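Local structure of succinate--CoA ligase subunit alpha (Campylobacter jejuni, 6MEL) at residues G208-S213 with K243-A248; A232-A237 with A260-A265. The protein is the alpha subunit of a CoA ligase, joining a CoA-binding domain of Rossmann type to a CoA-ligase domain and pairing with another protein chain. One frame throughout, in Å; residues are numbered along the deposited sequence.

Contact 1 (G208-S213 with K243-A248); sequences GEIGGS and KRMGHA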
loop_
_atom_site.group_PDB
_atom_site.type_symbol
_atom_site.label_atom_id
_atom_site.label_comp_id
_atom_site.label_asym_id
_atom_site.label_seq_id
_atom_site.Cartn_x
_atom_site.Cartn_y
_atom_site.Cartn_z
ATOM N N GLY A 208 2.337 5.133 13.256
ATOM C CA GLY A 208 2.907 4.783 11.994
ATOM C C GLY A 208 2.615 3.352 11.656
ATOM O O GLY A 208 1.846 2.686 12.368
ATOM N N GLU A 209 3.238 2.901 10.569
ATOM C CA GLU A 209 3.178 1.531 10.156
ATOM C C GLU A 209 4.362 1.197 9.247
ATOM O O GLU A 209 5.138 2.069 8.869
ATOM C CB GLU A 209 1.824 1.209 9.522
ATOM C CG GLU A 209 1.484 1.980 8.279
ATOM C CD GLU A 209 0.011 1.925 7.861
ATOM O OE1 GLU A 209 -0.854 2.068 8.730
ATOM O OE2 GLU A 209 -0.253 1.751 6.639
ATOM N N ILE A 210 4.486 -0.094 8.949
ATOM C CA ILE A 210 5.467 -0.632 8.040
ATOM C C ILE A 210 5.433 0.138 6.722
ATOM O O ILE A 210 4.384 0.615 6.277
ATOM C CB ILE A 210 5.226 -2.123 7.797
ATOM C CG1 ILE A 210 3.792 -2.402 7.354
ATOM C CG2 ILE A 210 5.593 -2.940 9.022
ATOM C CD1 ILE A 210 3.668 -3.752 6.633
ATOM N N GLY A 211 6.612 0.204 6.084
ATOM C CA GLY A 211 6.744 0.711 4.699
ATOM C C GLY A 211 7.385 2.083 4.681
ATOM O O GLY A 211 6.954 3.000 5.413
ATOM N N GLY A 212 8.387 2.231 3.804
ATOM C CA GLY A 212 9.254 3.405 3.754
ATOM C C GLY A 212 9.883 3.670 5.117
ATOM O O GLY A 212 9.845 2.818 6.044
ATOM N N SER A 213 10.448 4.857 5.270
ATOM C CA SER A 213 11.305 5.119 6.453
ATOM C C SER A 213 11.013 6.494 7.048
ATOM O O SER A 213 11.853 7.057 7.736
ATOM C CB SER A 213 12.780 4.965 6.072
ATOM O OG SER A 213 13.091 5.876 5.035
ATOM N N LYS A 243 4.931 -8.279 1.833
ATOM C CA LYS A 243 3.468 -8.489 1.635
ATOM C C LYS A 243 2.690 -7.219 2.005
ATOM O O LYS A 243 2.877 -6.688 3.097
ATOM C CB LYS A 243 2.995 -9.623 2.551
ATOM C CG LYS A 243 2.691 -10.931 1.875
ATOM C CD LYS A 243 1.388 -10.805 1.151
ATOM C CE LYS A 243 0.876 -12.137 0.657
ATOM N NZ LYS A 243 0.239 -11.955 -0.665
ATOM N N ARG A 244 1.809 -6.769 1.123
ATOM C CA ARG A 244 0.944 -5.625 1.376
ATOM C C ARG A 244 -0.095 -5.975 2.450
ATOM O O ARG A 244 -0.804 -6.962 2.342
ATOM C CB ARG A 244 0.256 -5.197 0.081
ATOM C CG ARG A 244 -0.754 -4.064 0.236
ATOM C CD ARG A 244 -1.427 -3.598 -1.055
ATOM N NE ARG A 244 -2.172 -4.682 -1.704
ATOM C CZ ARG A 244 -3.402 -5.154 -1.356
ATOM N NH1 ARG A 244 -4.135 -4.605 -0.389
ATOM N NH2 ARG A 244 -3.895 -6.213 -1.989
ATOM N N MET A 245 -0.126 -5.174 3.511
ATOM C CA MET A 245 -1.071 -5.317 4.615
ATOM C C MET A 245 -2.185 -4.257 4.486
ATOM O O MET A 245 -2.244 -3.241 5.202
ATOM C CB MET A 245 -0.320 -5.229 5.937
ATOM C CG MET A 245 0.924 -6.175 5.974
ATOM S SD MET A 245 0.525 -7.987 5.757
ATOM C CE MET A 245 -0.242 -8.098 7.349
ATOM N N GLY A 246 -3.062 -4.484 3.514
ATOM C CA GLY A 246 -4.185 -3.610 3.206
ATOM C C GLY A 246 -3.747 -2.348 2.481
ATOM O O GLY A 246 -3.924 -2.201 1.282
ATOM N N HIS A 247 -3.192 -1.401 3.223
ATOM C CA HIS A 247 -2.729 -0.126 2.625
ATOM C C HIS A 247 -1.659 -0.338 1.542
ATOM O O HIS A 247 -0.655 -1.065 1.731
ATOM C CB HIS A 247 -2.087 0.741 3.704
ATOM C CG HIS A 247 -3.044 1.383 4.623
ATOM N ND1 HIS A 247 -2.630 1.829 5.837
ATOM C CD2 HIS A 247 -4.345 1.732 4.477
ATOM C CE1 HIS A 247 -3.646 2.398 6.445
ATOM N NE2 HIS A 247 -4.719 2.395 5.612
ATOM N N ALA A 248 -1.784 0.384 0.425
ATOM C CA ALA A 248 -0.746 0.311 -0.631
ATOM C C ALA A 248 0.649 0.595 -0.046
ATOM O O ALA A 248 1.594 0.051 -0.484
ATOM C CB ALA A 248 -1.085 1.285 -1.728
#
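Glu209 and His247 meet by way of a short, nearly straight hydrogen bond: ND1 of His247 gives its hydrogen to OE2 of Glu209 at 2.5 Å, with an N-H...O angle of 172°. The acceptor uses its syn lone pair, on the side of the second carboxylate oxygen, and lies close to the plane of the imidazole. Carboxylate and ring are almost coplanar, 22° apart, although the two side chains cross at about a right angle. OE2 sits evenly between CG and CE1 of the His247 ring, 3.5 Å from each. Glu209 spans the gap because its CG is folded between the backbone N and the carbonyl carbon (chi1 62°) while the chain stays extended beyond. This example illustrates how a directional His-carboxylate bond can join a strand end to an irregular loop whose backbones stand well apart; the CA atoms of Glu209 and His247 are separated by 9.7 Å.

Beside this polar pair, CD1 of Ile210 rests on CG of Met245 at 3.7 Å, where the methionine starts out toward Ile210 before its bent chain turns its end away. All four touching residues are buried, and apolar and aromatic side chains of the other protein's chain help to cover them; an acidic side chain of that chain also pairs with Lys243 NZ. The solvent side is that of exposed Arg244, which leaves the backbone away from 208-213 and bonds through NH1 to O of Gly246 at 2.9 Å.

His247 also touches Asn123, and Glu215, at the start of helix 214-225, takes up the backbone N of Glu209. The contact sits at the C-terminal end of strand 203-209, a strand that lies between 148-152 and 230-235 in the sheet.

Contact 2 (A232-A237 with A260-A265); sequences AFIAGA and AAKKEA
Strand 230-235 and helix 259-268 draw close where the CA atoms of Ile234 and Lys263 stand 6.7 Å apart, within a beta-alpha-beta unit that strand 272-273 completes. Between these neighbouring parallel strands and the helix, one isoleucine serves two successive helix residues. With CG1 anti to its carbonyl carbon (chi1 -52°) and CG2 anti to its backbone N, Ile234 offers a separate branch to each lysine. CG2 lies 3.9 Å from CD of Lys262, whose extended chain crosses the isoleucine at about a right angle. CG1 meets Lys263, which slides past in the opposite direction.

Both lysines use their aliphatic stems for this apolar contact and carry their charges beyond it. NZ of Lys262 forms a salt bridge with OE1 of Glu215 in helix 214-225, the helix that also covers Lys262 and Ala265 through Val216. Lys263 bends at chi3 (64°), and its NZ pairs with OD1 of Asp275, just past strand 272-273. The closest approach of Lys263 to segment 232-237 is its CG, 3.9 Å from CG1 of Ile234.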
loop_
_atom_site.group_PDB
_atom_site.type_symbol
_atom_site.label_atom_id
_atom_site.label_comp_id
_atom_site.label_asym_id
_atom_site.label_seq_id
_atom_site.Cartn_x
_atom_site.Cartn_y
_atom_site.Cartn_z
ATOM N N ALA A 232 4.907 7.150 20.377
ATOM C CA ALA A 232 4.823 6.479 19.072
ATOM C C ALA A 232 4.319 5.059 19.233
ATOM O O ALA A 232 4.709 4.326 20.160
ATOM C CB ALA A 232 6.129 6.478 18.337
ATOM N N PHE A 233 3.415 4.692 18.317
ATOM C CA PHE A 233 3.043 3.312 18.091
ATOM C C PHE A 233 3.211 3.047 16.589
ATOM O O PHE A 233 2.663 3.782 15.784
ATOM C CB PHE A 233 1.605 2.988 18.525
ATOM C CG PHE A 233 1.203 1.574 18.147
ATOM C CD1 PHE A 233 1.676 0.484 18.865
ATOM C CD2 PHE A 233 0.483 1.312 17.003
ATOM C CE1 PHE A 233 1.383 -0.816 18.482
ATOM C CE2 PHE A 233 0.202 0.013 16.608
ATOM C CZ PHE A 233 0.662 -1.050 17.343
ATOM N N ILE A 234 3.946 1.992 16.246
ATOM C CA ILE A 234 4.238 1.622 14.896
ATOM C C ILE A 234 3.589 0.267 14.661
ATOM O O ILE A 234 4.059 -0.706 15.170
ATOM C CB ILE A 234 5.756 1.540 14.602
ATOM C CG1 ILE A 234 6.514 2.803 15.024
ATOM C CG2 ILE A 234 5.977 1.238 13.115
ATOM C CD1 ILE A 234 5.987 4.104 14.407
ATOM N N ALA A 235 2.541 0.229 13.832
ATOM C CA ALA A 235 1.835 -1.032 13.558
ATOM C C ALA A 235 2.630 -1.917 12.591
ATOM O O ALA A 235 3.293 -1.431 11.679
ATOM C CB ALA A 235 0.505 -0.685 12.960
ATOM N N GLY A 236 2.509 -3.234 12.750
ATOM C CA GLY A 236 3.064 -4.184 11.768
ATOM C C GLY A 236 4.278 -4.975 12.250
ATOM O O GLY A 236 4.951 -5.570 11.439
ATOM N N ALA A 237 4.547 -5.002 13.555
ATOM C CA ALA A 237 5.642 -5.818 14.123
ATOM C C ALA A 237 5.546 -7.259 13.640
ATOM O O ALA A 237 6.530 -7.882 13.489
ATOM C CB ALA A 237 5.593 -5.820 15.652
ATOM N N ALA A 260 10.094 -3.022 13.599
ATOM C CA ALA A 260 11.180 -3.097 14.623
ATOM C C ALA A 260 12.214 -1.989 14.362
ATOM O O ALA A 260 12.652 -1.355 15.303
ATOM C CB ALA A 260 11.863 -4.468 14.638
ATOM N N ALA A 261 12.604 -1.781 13.087
ATOM C CA ALA A 261 13.612 -0.778 12.735
ATOM C C ALA A 261 13.130 0.628 13.094
ATOM O O ALA A 261 13.896 1.448 13.561
ATOM C CB ALA A 261 13.994 -0.856 11.273
ATOM N N LYS A 262 11.842 0.901 12.887
ATOM C CA LYS A 262 11.311 2.204 13.175
ATOM C C LYS A 262 11.256 2.411 14.695
ATOM O O LYS A 262 11.599 3.479 15.215
ATOM C CB LYS A 262 9.901 2.335 12.575
ATOM C CG LYS A 262 9.926 2.320 11.064
ATOM C CD LYS A 262 8.584 2.322 10.373
ATOM C CE LYS A 262 8.807 2.251 8.876
ATOM N NZ LYS A 262 7.650 2.790 8.151
ATOM N N LYS A 263 10.722 1.416 15.401
ATOM C CA LYS A 263 10.588 1.492 16.899
ATOM C C LYS A 263 11.952 1.684 17.576
ATOM O O LYS A 263 12.107 2.480 18.533
ATOM C CB LYS A 263 9.946 0.202 17.394
ATOM C CG LYS A 263 8.465 0.109 17.059
ATOM C CD LYS A 263 7.871 -1.238 17.389
ATOM C CE LYS A 263 7.904 -1.535 18.872
ATOM N NZ LYS A 263 7.277 -2.848 19.160
ATOM N N GLU A 264 12.949 0.965 17.053
ATOM C CA GLU A 264 14.327 1.020 17.592
ATOM C C GLU A 264 14.928 2.411 17.360
ATOM O O GLU A 264 15.551 2.958 18.253
ATOM C CB GLU A 264 15.124 -0.080 16.908
ATOM C CG GLU A 264 16.493 -0.366 17.479
ATOM C CD GLU A 264 17.087 -1.604 16.809
ATOM O OE1 GLU A 264 16.276 -2.487 16.340
ATOM O OE2 GLU A 264 18.340 -1.697 16.747
ATOM N N ALA A 265 14.724 2.990 16.167
ATOM C CA ALA A 265 15.248 4.325 15.883
ATOM C C ALA A 265 14.564 5.340 16.808
ATOM O O ALA A 265 15.205 6.193 17.392
ATOM C CB ALA A 265 15.032 4.701 14.438
#

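In the fold
From the N terminus, the chain first builds the sheet containing strand 10-14, then enters the second sheet, where both contacts lie. It runs through 208-213, then helix 214-225, and then segment 232-237 before reaching 243-248, where contact 1 closes a loop of 29 intervening residues. Contact 2 closes at 260-265 after a largely irregular 22-residue connection. Because the four segments alternate, the two loops cross, and the contacts lie about 12 Å apart, centre to centre. Lys262 joins them directly: its NZ probably hydrogen-bonds to O of Glu209 at 2.7 Å and to O of Gly211 at 2.8 Å. Together the two contacts tie neighbouring strands 203-209 and 230-235 to the following loop and helix.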